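Local coordinates for Peptide/nickel transport system substrate-binding protein (Listeria monocytogenes serotype 1/2a, PDB 5KZT) that binds a peptide between its lobes and probably serves as the substrate-binding component of a peptide uptake system, at residues A[21-26]-A[37-41]; A[426-430]-A[513-517]. All blocks are in the same frame, centred on the assembly; numbering follows the deposited sequence.

Interactions 1 and 2 both border the bound peptide, but they hold their loops in different ways. Interaction 1 is buried and largely apolar: a loop following strand 16-21 closes over helix 36-45 with no direct hydrogen bond, only a bridging water. Interaction 2, partly buried, joins two loops 83 residues apart by a backbone hydrogen bond and an aromatic ring, with Gln-430 and Pro-514 exposed at its border. Their centres lie about 16 Å apart, and they share no segment, yet they touch where Leu-39 O meets Pro-517 CB at 3.5 Å.

Interaction 1: residues A[21-26]-A[37-41]; sequences ESALIP and VGLNV
In the strand-loop-helix unit near the N-terminus of this solute-binding fold, Val-37 sits in the concave side of the loop formed by Glu-21, Ala-23, Ile-25 and Pro-26. Its two methyls divide the work. CG1, anti to the backbone N (chi1 172°), lies 3.9 Å from CG of Glu-21 and also packs on CG1 of Ile-25. CG2 sits over a face of the Glu-21 carboxylate, 3.8 Å from CD. Pro-26 comes in at about a right angle, its CD 4.0 Å from Val-37 CB. One helical turn on, Ile-25 CD1 meets Val-41 CG2 at 4.0 Å, while Ile-25 CG2 rests against the bare CA of Gly-38.

Strand 16-21 is an outer strand of a four-stranded mixed sheet, and Glu-21 makes backbone hydrogen bonds to Gln-228 of strand 224-229 and to Val-230 just beyond it. Trp-206 of the same sheet packs against Glu-21 and Ile-25, and Phe-406 of helix 406-414 covers Ala-23 and Pro-26. Val-37 and Ser-22 also pack against a polar side chain of the bound peptide, which places the loop and the start of the helix beside the peptide.

Polar links across the contact run through a water. It donates to Glu-21 OE1 at 2.8 Å and to Val-37 O at 3.0 Å, and accepts from Asn-40 ND2 at 3.2 Å. The bend of Glu-21 at chi2 (54°) folds the carboxylate back along its own loop, where the anti lone pair of OE2 takes the backbone N of Ser-22 at 3.0 Å. With one oxygen on an amide and the other on water, the rotation of the carboxylate is restrained. Ala-23 O, by contrast, is buried here without a modelled partner.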
# COMPACT_ATOMS: atom_id res chain seq x y z
N GLU A 21 14.54 7.17 -1.17
CA GLU A 21 13.11 6.96 -1.36
C GLU A 21 12.70 7.74 -2.62
O GLU A 21 13.36 8.71 -2.96
CB GLU A 21 12.36 7.44 -0.12
CG GLU A 21 10.86 7.13 -0.06
CD GLU A 21 10.52 5.67 -0.26
OE1 GLU A 21 10.31 4.95 0.75
OE2 GLU A 21 10.42 5.24 -1.44
N SER A 22 11.64 7.31 -3.30
CA SER A 22 11.26 7.89 -4.59
C SER A 22 10.25 9.05 -4.52
O SER A 22 9.90 9.63 -5.54
CB SER A 22 10.69 6.78 -5.47
OG SER A 22 9.64 6.12 -4.79
N ALA A 23 9.80 9.39 -3.31
CA ALA A 23 8.74 10.37 -3.13
C ALA A 23 8.80 10.95 -1.73
O ALA A 23 9.26 10.28 -0.80
CB ALA A 23 7.39 9.72 -3.35
N LEU A 24 8.30 12.18 -1.62
CA LEU A 24 8.08 12.84 -0.32
C LEU A 24 7.03 12.03 0.45
O LEU A 24 6.15 11.42 -0.16
CB LEU A 24 7.59 14.27 -0.54
CG LEU A 24 8.64 15.35 -0.81
CD1 LEU A 24 9.48 15.05 -2.03
CD2 LEU A 24 7.92 16.68 -0.97
N ILE A 25 7.12 12.06 1.77
CA ILE A 25 6.17 11.34 2.62
C ILE A 25 4.77 11.94 2.53
O ILE A 25 4.60 13.11 2.84
CB ILE A 25 6.62 11.36 4.10
CG1 ILE A 25 7.96 10.65 4.26
CG2 ILE A 25 5.57 10.70 5.00
CD1 ILE A 25 8.63 10.97 5.59
N PRO A 26 3.75 11.15 2.11
CA PRO A 26 2.41 11.72 2.03
C PRO A 26 1.74 11.88 3.39
O PRO A 26 1.02 12.88 3.60
CB PRO A 26 1.64 10.70 1.16
CG PRO A 26 2.72 10.02 0.39
CD PRO A 26 3.77 9.85 1.43
N VAL A 37 5.01 4.64 1.29
CA VAL A 37 6.13 5.46 1.81
C VAL A 37 5.92 5.77 3.29
O VAL A 37 6.78 5.47 4.13
CB VAL A 37 6.33 6.75 1.00
CG1 VAL A 37 7.36 7.69 1.65
CG2 VAL A 37 6.75 6.41 -0.41
N GLY A 38 4.76 6.33 3.59
CA GLY A 38 4.38 6.64 4.94
C GLY A 38 4.20 5.43 5.85
O GLY A 38 4.58 5.47 7.02
N LEU A 39 3.63 4.34 5.34
CA LEU A 39 3.44 3.14 6.17
C LEU A 39 4.76 2.49 6.51
O LEU A 39 4.92 1.91 7.59
CB LEU A 39 2.52 2.13 5.49
CG LEU A 39 1.06 2.62 5.46
CD1 LEU A 39 0.28 1.77 4.49
CD2 LEU A 39 0.40 2.60 6.81
N ASN A 40 5.72 2.59 5.60
CA ASN A 40 7.08 2.11 5.88
C ASN A 40 7.76 2.95 6.96
O ASN A 40 8.39 2.40 7.84
CB ASN A 40 7.92 2.10 4.61
CG ASN A 40 9.26 1.42 4.80
OD1 ASN A 40 9.33 0.22 5.10
ND2 ASN A 40 10.34 2.18 4.64
N VAL A 41 7.59 4.28 6.92
CA VAL A 41 8.12 5.16 8.00
C VAL A 41 7.56 4.77 9.37
O VAL A 41 8.33 4.47 10.30
CB VAL A 41 7.84 6.66 7.72
CG1 VAL A 41 8.21 7.54 8.92
CG2 VAL A 41 8.62 7.12 6.50
O HOH W 1 9.62 5.00 3.42

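Interaction 2: residues A[426-430]-A[513-517]; sequences GPDYQ and NPFGP
The peptide-binding loop 426-430, which follows strand 420-425 of the mixed sheet in this solute-binding fold, meets loop 513-517 through Pro-427 and Gly-516, whose backbones give their one direct hydrogen bond. Gly-516 N donates to Pro-427 O at 3.0 Å (N-H...O 156°), in the carbonyl plane and on a lone pair. A water lies 2.7 Å from Pro-427 O, with a longer, weak approach to Gly-516 O. Asn-513 ND2 donates a hydrogen bond to Pro-517 O at 3.0 Å.

CB of Asp-428 leaves the backbone away from 513-517; OD1 hydrogen-bonds to the peptide backbone and OD2 to Tyr-113 OH. Gly-426 also makes backbone hydrogen bonds to the peptide, so the neighbours of Pro-427 form part of the binding site.

Apolar and aromatic contacts centre on Phe-515. Its CG stands between the backbone N and the carbonyl carbon (chi1 51°), bringing the ring alongside loop 426-430, and its CB packs 4.0 Å from Pro-427 CG. Tyr-429 CA makes an off-centre CH-pi contact, 4.2 Å from the ring centroid and 29° from the normal. Gln-430 N lies over one face, while Gln-430 OE1 reaches Phe-515 CE2 at 4.1 Å, its amide plane steep to the ring.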
# COMPACT_ATOMS: atom_id res chain seq x y z
N GLY A 426 -0.31 -2.76 -3.03
CA GLY A 426 0.42 -3.83 -2.38
C GLY A 426 -0.42 -4.41 -1.26
O GLY A 426 -1.19 -3.68 -0.61
N PRO A 427 -0.29 -5.71 -1.00
CA PRO A 427 -1.18 -6.37 -0.05
C PRO A 427 -0.89 -5.99 1.39
O PRO A 427 0.26 -5.83 1.76
CB PRO A 427 -0.90 -7.84 -0.29
CG PRO A 427 0.53 -7.87 -0.72
CD PRO A 427 0.72 -6.64 -1.55
N ASP A 428 -1.94 -5.89 2.20
CA ASP A 428 -1.81 -5.64 3.65
C ASP A 428 -1.91 -6.91 4.50
O ASP A 428 -1.61 -6.86 5.68
CB ASP A 428 -2.86 -4.63 4.09
CG ASP A 428 -2.80 -3.35 3.29
OD1 ASP A 428 -1.68 -2.96 2.88
OD2 ASP A 428 -3.85 -2.76 3.01
N TYR A 429 -2.34 -8.01 3.87
CA TYR A 429 -2.40 -9.33 4.48
C TYR A 429 -2.60 -10.34 3.36
O TYR A 429 -2.92 -9.95 2.24
CB TYR A 429 -3.54 -9.42 5.51
CG TYR A 429 -4.90 -9.03 4.97
CD1 TYR A 429 -5.33 -7.70 4.98
CD2 TYR A 429 -5.78 -10.00 4.51
CE1 TYR A 429 -6.59 -7.34 4.51
CE2 TYR A 429 -7.04 -9.67 4.05
CZ TYR A 429 -7.43 -8.33 4.03
OH TYR A 429 -8.68 -8.05 3.55
N GLN A 430 -2.46 -11.62 3.68
CA GLN A 430 -2.36 -12.67 2.67
C GLN A 430 -3.70 -13.35 2.38
O GLN A 430 -3.97 -14.44 2.84
CB GLN A 430 -1.26 -13.67 3.05
CG GLN A 430 -0.80 -14.50 1.86
CD GLN A 430 0.19 -15.57 2.24
OE1 GLN A 430 1.10 -15.32 3.05
NE2 GLN A 430 0.03 -16.79 1.65
N ASN A 513 9.32 -7.34 4.12
CA ASN A 513 8.06 -7.96 4.49
C ASN A 513 7.24 -8.35 3.27
O ASN A 513 7.17 -7.58 2.31
CB ASN A 513 7.30 -7.01 5.40
CG ASN A 513 8.08 -6.72 6.68
OD1 ASN A 513 8.57 -7.65 7.31
ND2 ASN A 513 8.21 -5.45 7.04
N PRO A 514 6.62 -9.56 3.29
CA PRO A 514 5.83 -9.99 2.14
C PRO A 514 4.48 -9.29 2.00
O PRO A 514 3.86 -9.41 0.96
CB PRO A 514 5.62 -11.48 2.39
CG PRO A 514 5.67 -11.62 3.87
CD PRO A 514 6.66 -10.59 4.35
N PHE A 515 4.03 -8.59 3.04
CA PHE A 515 2.81 -7.78 2.97
C PHE A 515 2.90 -6.79 4.11
O PHE A 515 3.82 -6.86 4.94
CB PHE A 515 1.54 -8.66 3.06
CG PHE A 515 1.53 -9.61 4.23
CD1 PHE A 515 1.17 -9.16 5.51
CD2 PHE A 515 1.86 -10.95 4.06
CE1 PHE A 515 1.16 -10.03 6.59
CE2 PHE A 515 1.85 -11.83 5.13
CZ PHE A 515 1.50 -11.37 6.41
N GLY A 516 1.98 -5.85 4.16
CA GLY A 516 2.09 -4.76 5.11
C GLY A 516 3.23 -3.80 4.78
O GLY A 516 3.78 -3.85 3.67
N PRO A 517 3.61 -2.92 5.73
CA PRO A 517 4.76 -2.02 5.51
C PRO A 517 5.97 -2.75 4.93
O PRO A 517 6.29 -3.86 5.37
CB PRO A 517 5.07 -1.50 6.92
CG PRO A 517 3.75 -1.54 7.63
CD PRO A 517 2.98 -2.71 7.05
O HOH W 2 2.36 -4.43 0.72